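Local structure of neurogenic locus protein delta (Drosophila melanogaster, 7ALK) at residues 11-24 and 120-132. The protein acts as a cell-surface ligand for the Notch receptor, helping to separate neural from epidermal lineages. Sequence-based numbering, arbitrary orientation.
Sequences FSNDHGRDNEGRCC and ARTNKLLIQRLLV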
loop_
_atom_site.group_PDB
_atom_site.type_symbol
_atom_site.label_atom_id
_atom_site.label_comp_id
_atom_site.label_asym_id
_atom_site.label_seq_id
_atom_site.Cartn_x
_atom_site.Cartn_y
_atom_site.Cartn_z
ATOM N N PHE A 11 6.089 16.527 -8.274
ATOM C CA PHE A 11 7.415 16.623 -8.867
ATOM C C PHE A 11 7.615 18.049 -9.358
ATOM O O PHE A 11 6.773 18.577 -10.090
ATOM C CB PHE A 11 7.585 15.630 -10.020
ATOM C CG PHE A 11 8.970 15.617 -10.605
ATOM C CD1 PHE A 11 10.017 15.015 -9.925
ATOM C CD2 PHE A 11 9.223 16.206 -11.831
ATOM C CE1 PHE A 11 11.292 15.001 -10.459
ATOM C CE2 PHE A 11 10.497 16.195 -12.371
ATOM C CZ PHE A 11 11.532 15.590 -11.683
ATOM N N SER A 12 8.716 18.671 -8.947
ATOM C CA SER A 12 8.966 20.084 -9.203
ATOM C C SER A 12 10.141 20.231 -10.160
ATOM O O SER A 12 11.236 19.732 -9.884
ATOM C CB SER A 12 9.239 20.831 -7.898
ATOM O OG SER A 12 9.353 22.225 -8.123
ATOM N N ASN A 13 9.911 20.923 -11.277
ATOM C CA ASN A 13 10.962 21.207 -12.247
ATOM C C ASN A 13 10.513 22.314 -13.193
ATOM O O ASN A 13 10.257 22.065 -14.375
ATOM C CB ASN A 13 11.333 19.942 -13.026
ATOM C CG ASN A 13 12.472 20.168 -14.003
ATOM O OD1 ASN A 13 12.364 19.841 -15.183
ATOM N ND2 ASN A 13 13.565 20.743 -13.516
ATOM N N ASP A 14 10.414 23.541 -12.676
ATOM C CA ASP A 14 9.902 24.655 -13.468
ATOM C C ASP A 14 10.837 25.045 -14.604
ATOM O O ASP A 14 10.391 25.682 -15.566
ATOM C CB ASP A 14 9.652 25.866 -12.568
ATOM C CG ASP A 14 8.666 25.574 -11.458
ATOM O OD1 ASP A 14 7.770 24.727 -11.665
ATOM O OD2 ASP A 14 8.784 26.189 -10.378
ATOM N N HIS A 15 12.114 24.679 -14.520
ATOM C CA HIS A 15 13.092 25.056 -15.529
ATOM C C HIS A 15 13.159 24.075 -16.692
ATOM O O HIS A 15 13.753 24.405 -17.725
ATOM C CB HIS A 15 14.478 25.185 -14.892
ATOM C CG HIS A 15 14.559 26.233 -13.825
ATOM N ND1 HIS A 15 13.557 27.155 -13.612
ATOM C CD2 HIS A 15 15.520 26.505 -12.913
ATOM C CE1 HIS A 15 13.897 27.950 -12.612
ATOM N NE2 HIS A 15 15.085 27.577 -12.171
ATOM N N GLY A 16 12.569 22.888 -16.554
ATOM C CA GLY A 16 12.626 21.882 -17.597
ATOM C C GLY A 16 14.041 21.433 -17.895
ATOM O O GLY A 16 14.446 21.376 -19.059
ATOM N N ARG A 17 14.800 21.106 -16.854
ATOM C CA ARG A 17 16.217 20.805 -16.983
ATOM C C ARG A 17 16.487 19.330 -16.688
ATOM O O ARG A 17 15.577 18.539 -16.427
ATOM C CB ARG A 17 17.042 21.718 -16.074
ATOM C CG ARG A 17 16.987 23.176 -16.494
ATOM C CD ARG A 17 17.925 24.050 -15.679
ATOM N NE ARG A 17 17.806 25.452 -16.060
ATOM C CZ ARG A 17 18.438 26.006 -17.086
ATOM N NH1 ARG A 17 19.250 25.304 -17.858
ATOM N NH2 ARG A 17 18.248 27.297 -17.345
ATOM N N ASP A 18 17.767 18.973 -16.729
ATOM C CA ASP A 18 18.227 17.592 -16.740
ATOM C C ASP A 18 19.066 17.312 -15.498
ATOM O O ASP A 18 19.467 18.222 -14.769
ATOM C CB ASP A 18 19.035 17.314 -18.019
ATOM C CG ASP A 18 19.236 15.835 -18.293
ATOM O OD1 ASP A 18 19.263 15.038 -17.333
ATOM O OD2 ASP A 18 19.373 15.472 -19.481
ATOM N N ASN A 19 19.324 16.021 -15.264
ATOM C CA ASN A 19 20.217 15.616 -14.185
ATOM C C ASN A 19 21.613 16.194 -14.368
ATOM O O ASN A 19 22.300 16.489 -13.383
ATOM C CB ASN A 19 20.285 14.089 -14.111
ATOM C CG ASN A 19 20.664 13.583 -12.733
ATOM O OD1 ASN A 19 21.153 14.339 -11.893
ATOM N ND2 ASN A 19 20.439 12.296 -12.495
ATOM N N GLU A 20 22.047 16.363 -15.614
ATOM C CA GLU A 20 23.357 16.916 -15.925
ATOM C C GLU A 20 23.340 18.432 -16.082
ATOM O O GLU A 20 24.390 19.021 -16.358
ATOM C CB GLU A 20 23.909 16.268 -17.198
ATOM C CG GLU A 20 23.013 16.435 -18.415
ATOM C CD GLU A 20 23.510 15.654 -19.615
ATOM O OE1 GLU A 20 24.662 15.172 -19.573
ATOM O OE2 GLU A 20 22.751 15.520 -20.598
ATOM N N GLY A 21 22.182 19.076 -15.919
ATOM C CA GLY A 21 22.059 20.517 -15.973
ATOM C C GLY A 21 21.407 21.036 -17.240
ATOM O O GLY A 21 20.755 22.087 -17.204
ATOM N N ARG A 22 21.566 20.324 -18.354
ATOM C CA ARG A 22 21.003 20.757 -19.624
ATOM C C ARG A 22 19.474 20.669 -19.563
ATOM O O ARG A 22 18.885 20.327 -18.537
ATOM C CB ARG A 22 21.588 19.921 -20.763
ATOM C CG ARG A 22 21.376 20.487 -22.168
ATOM C CD ARG A 22 22.166 19.719 -23.216
ATOM N NE ARG A 22 21.400 19.538 -24.443
ATOM C CZ ARG A 22 21.779 19.983 -25.634
ATOM N NH1 ARG A 22 22.912 20.648 -25.797
ATOM N NH2 ARG A 22 20.999 19.758 -26.688
ATOM N N CYS A 23 18.819 20.998 -20.669
ATOM C CA CYS A 23 17.368 20.970 -20.745
ATOM C C CYS A 23 16.892 19.739 -21.506
ATOM O O CYS A 23 17.582 19.226 -22.392
ATOM C CB CYS A 23 16.834 22.237 -21.409
ATOM S SG CYS A 23 16.976 23.694 -20.362
ATOM N N CYS A 24 15.694 19.274 -21.148
ATOM C CA CYS A 24 15.150 18.063 -21.753
ATOM C C CYS A 24 14.872 18.259 -23.238
ATOM O O CYS A 24 15.108 17.352 -24.046
ATOM C CB CYS A 24 13.880 17.643 -21.017
ATOM S SG CYS A 24 13.915 17.975 -19.240
ATOM N N ALA A 120 9.723 7.246 -35.235
ATOM C CA ALA A 120 9.790 5.819 -34.952
ATOM C C ALA A 120 10.660 5.502 -33.743
ATOM O O ALA A 120 10.746 4.334 -33.348
ATOM C CB ALA A 120 10.313 5.062 -36.177
ATOM N N ARG A 121 11.304 6.506 -33.149
ATOM C CA ARG A 121 12.146 6.309 -31.980
ATOM C C ARG A 121 12.118 7.578 -31.141
ATOM O O ARG A 121 12.198 8.684 -31.679
ATOM C CB ARG A 121 13.583 5.956 -32.382
ATOM C CG ARG A 121 14.546 5.809 -31.216
ATOM C CD ARG A 121 15.893 5.273 -31.676
ATOM N NE ARG A 121 15.806 3.883 -32.107
ATOM C CZ ARG A 121 15.718 3.492 -33.371
ATOM N NH1 ARG A 121 15.731 4.364 -34.368
ATOM N NH2 ARG A 121 15.617 2.195 -33.645
ATOM N N THR A 122 12.003 7.409 -29.830
ATOM C CA THR A 122 11.857 8.522 -28.905
ATOM C C THR A 122 13.205 8.913 -28.304
ATOM O O THR A 122 14.213 8.219 -28.454
ATOM C CB THR A 122 10.865 8.167 -27.792
ATOM O OG1 THR A 122 11.247 6.924 -27.187
ATOM C CG2 THR A 122 9.457 8.036 -28.355
ATOM N N ASN A 123 13.206 10.052 -27.615
ATOM C CA ASN A 123 14.384 10.572 -26.935
ATOM C C ASN A 123 14.106 10.631 -25.441
ATOM O O ASN A 123 13.120 11.239 -25.014
ATOM C CB ASN A 123 14.760 11.960 -27.459
ATOM C CG ASN A 123 16.069 12.466 -26.885
ATOM O OD1 ASN A 123 17.049 11.726 -26.799
ATOM N ND2 ASN A 123 16.092 13.732 -26.488
ATOM N N LYS A 124 14.976 10.004 -24.651
ATOM C CA LYS A 124 14.797 9.919 -23.209
ATOM C C LYS A 124 16.033 10.445 -22.493
ATOM O O LYS A 124 17.164 10.218 -22.932
ATOM C CB LYS A 124 14.507 8.475 -22.774
ATOM C CG LYS A 124 15.605 7.492 -23.131
ATOM C CD LYS A 124 15.309 6.100 -22.603
ATOM C CE LYS A 124 16.494 5.178 -22.834
ATOM N NZ LYS A 124 16.178 3.772 -22.483
ATOM N N LEU A 125 15.803 11.158 -21.390
ATOM C CA LEU A 125 16.870 11.690 -20.551
ATOM C C LEU A 125 16.473 11.527 -19.092
ATOM O O LEU A 125 15.363 11.904 -18.705
ATOM C CB LEU A 125 17.146 13.168 -20.859
ATOM C CG LEU A 125 17.530 13.553 -22.291
ATOM C CD1 LEU A 125 17.572 15.064 -22.441
ATOM C CD2 LEU A 125 18.870 12.942 -22.670
ATOM N N LEU A 126 17.377 10.968 -18.289
ATOM C CA LEU A 126 17.118 10.778 -16.867
ATOM C C LEU A 126 17.154 12.119 -16.143
ATOM O O LEU A 126 18.175 12.812 -16.163
ATOM C CB LEU A 126 18.145 9.820 -16.267
ATOM C CG LEU A 126 18.194 9.737 -14.738
ATOM C CD1 LEU A 126 16.933 9.090 -14.184
ATOM C CD2 LEU A 126 19.434 8.987 -14.279
ATOM N N ILE A 127 16.048 12.478 -15.497
ATOM C CA ILE A 127 15.959 13.754 -14.789
ATOM C C ILE A 127 16.491 13.642 -13.365
ATOM O O ILE A 127 17.340 14.432 -12.945
ATOM C CB ILE A 127 14.506 14.272 -14.799
ATOM C CG1 ILE A 127 13.865 14.073 -16.171
ATOM C CG2 ILE A 127 14.465 15.738 -14.413
ATOM C CD1 ILE A 127 12.390 14.398 -16.191
ATOM N N GLN A 128 16.000 12.672 -12.598
ATOM C CA GLN A 128 16.399 12.530 -11.206
ATOM C C GLN A 128 16.273 11.073 -10.791
ATOM O O GLN A 128 15.419 10.340 -11.295
ATOM C CB GLN A 128 15.551 13.415 -10.284
ATOM C CG GLN A 128 16.029 13.449 -8.840
ATOM C CD GLN A 128 15.118 14.253 -7.937
ATOM O OE1 GLN A 128 14.296 15.038 -8.406
ATOM N NE2 GLN A 128 15.261 14.058 -6.632
ATOM N N ARG A 129 17.134 10.663 -9.860
ATOM C CA ARG A 129 17.117 9.322 -9.294
ATOM C C ARG A 129 17.247 9.419 -7.782
ATOM O O ARG A 129 18.101 10.152 -7.277
ATOM C CB ARG A 129 18.249 8.464 -9.865
ATOM C CG ARG A 129 18.325 7.066 -9.277
ATOM C CD ARG A 129 19.641 6.401 -9.630
ATOM N NE ARG A 129 19.884 6.424 -11.067
ATOM C CZ ARG A 129 19.725 5.380 -11.867
ATOM N NH1 ARG A 129 19.340 4.203 -11.400
ATOM N NH2 ARG A 129 19.954 5.520 -13.170
ATOM N N LEU A 130 16.401 8.681 -7.063
ATOM C CA LEU A 130 16.439 8.656 -5.609
ATOM C C LEU A 130 16.390 7.217 -5.118
ATOM O O LEU A 130 15.743 6.358 -5.726
ATOM C CB LEU A 130 15.284 9.470 -4.999
ATOM C CG LEU A 130 13.840 9.042 -5.269
ATOM C CD1 LEU A 130 13.315 8.114 -4.182
ATOM C CD2 LEU A 130 12.951 10.265 -5.403
ATOM N N LEU A 131 17.085 6.963 -4.012
ATOM C CA LEU A 131 17.141 5.649 -3.385
ATOM C C LEU A 131 16.668 5.763 -1.944
ATOM O O LEU A 131 17.148 6.619 -1.194
ATOM C CB LEU A 131 18.560 5.067 -3.425
ATOM C CG LEU A 131 19.064 4.372 -4.696
ATOM C CD1 LEU A 131 19.158 5.329 -5.879
ATOM C CD2 LEU A 131 20.406 3.699 -4.440
ATOM N N VAL A 132 15.729 4.901 -1.558
ATOM C CA VAL A 132 15.191 4.861 -0.202
ATOM C C VAL A 132 15.319 3.429 0.301
ATOM O O VAL A 132 14.639 2.527 -0.204
ATOM C CB VAL A 132 13.732 5.334 -0.137
ATOM C CG1 VAL A 132 13.256 5.383 1.306
ATOM C CG2 VAL A 132 13.587 6.694 -0.794
#
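Ile127 meets residues 11-24 through its CG2 methyl, which lies 3.6 Å from Arg17 O and comes up to the edge of the Phe11 ring, 4.0 Å from CZ. With chi1 at -42°, CG1 sits beside the backbone N and CG2 anti to it. Gln128 runs past the same ring in the opposite sense, its amide plane turned 38° from the ring, while its OE1 is hydrogen-bonded to Thr152 OG1. Opposite Ala110 the strand fits two residues, Ile127 and Gln128, as a classic beta bulge in the edge strand of one sheet of the C2 beta-sandwich; Phe11 lies next to the end of a strand of the other sheet, and the loop after it folds back over this edge. There Asn19 puts its CB against the carbonyl oxygens of Leu126 and Ile127, and its amide runs alongside the Leu126 side chain, ND2 3.9 Å from CD2. No hydrogen bond crosses. Farther along, Leu125 crosses Asp18 at about a right angle, with CB 3.5 Å from Asp18 OD2, and its CD1 lies 3.7 Å from Cys24 O. A glycine in place of Asp18 would probably uncover one flank of Leu125 and let its isobutyl group turn more freely. Disulfides Cys23-Cys35 and Cys24-Cys39 tie down the loop's far end.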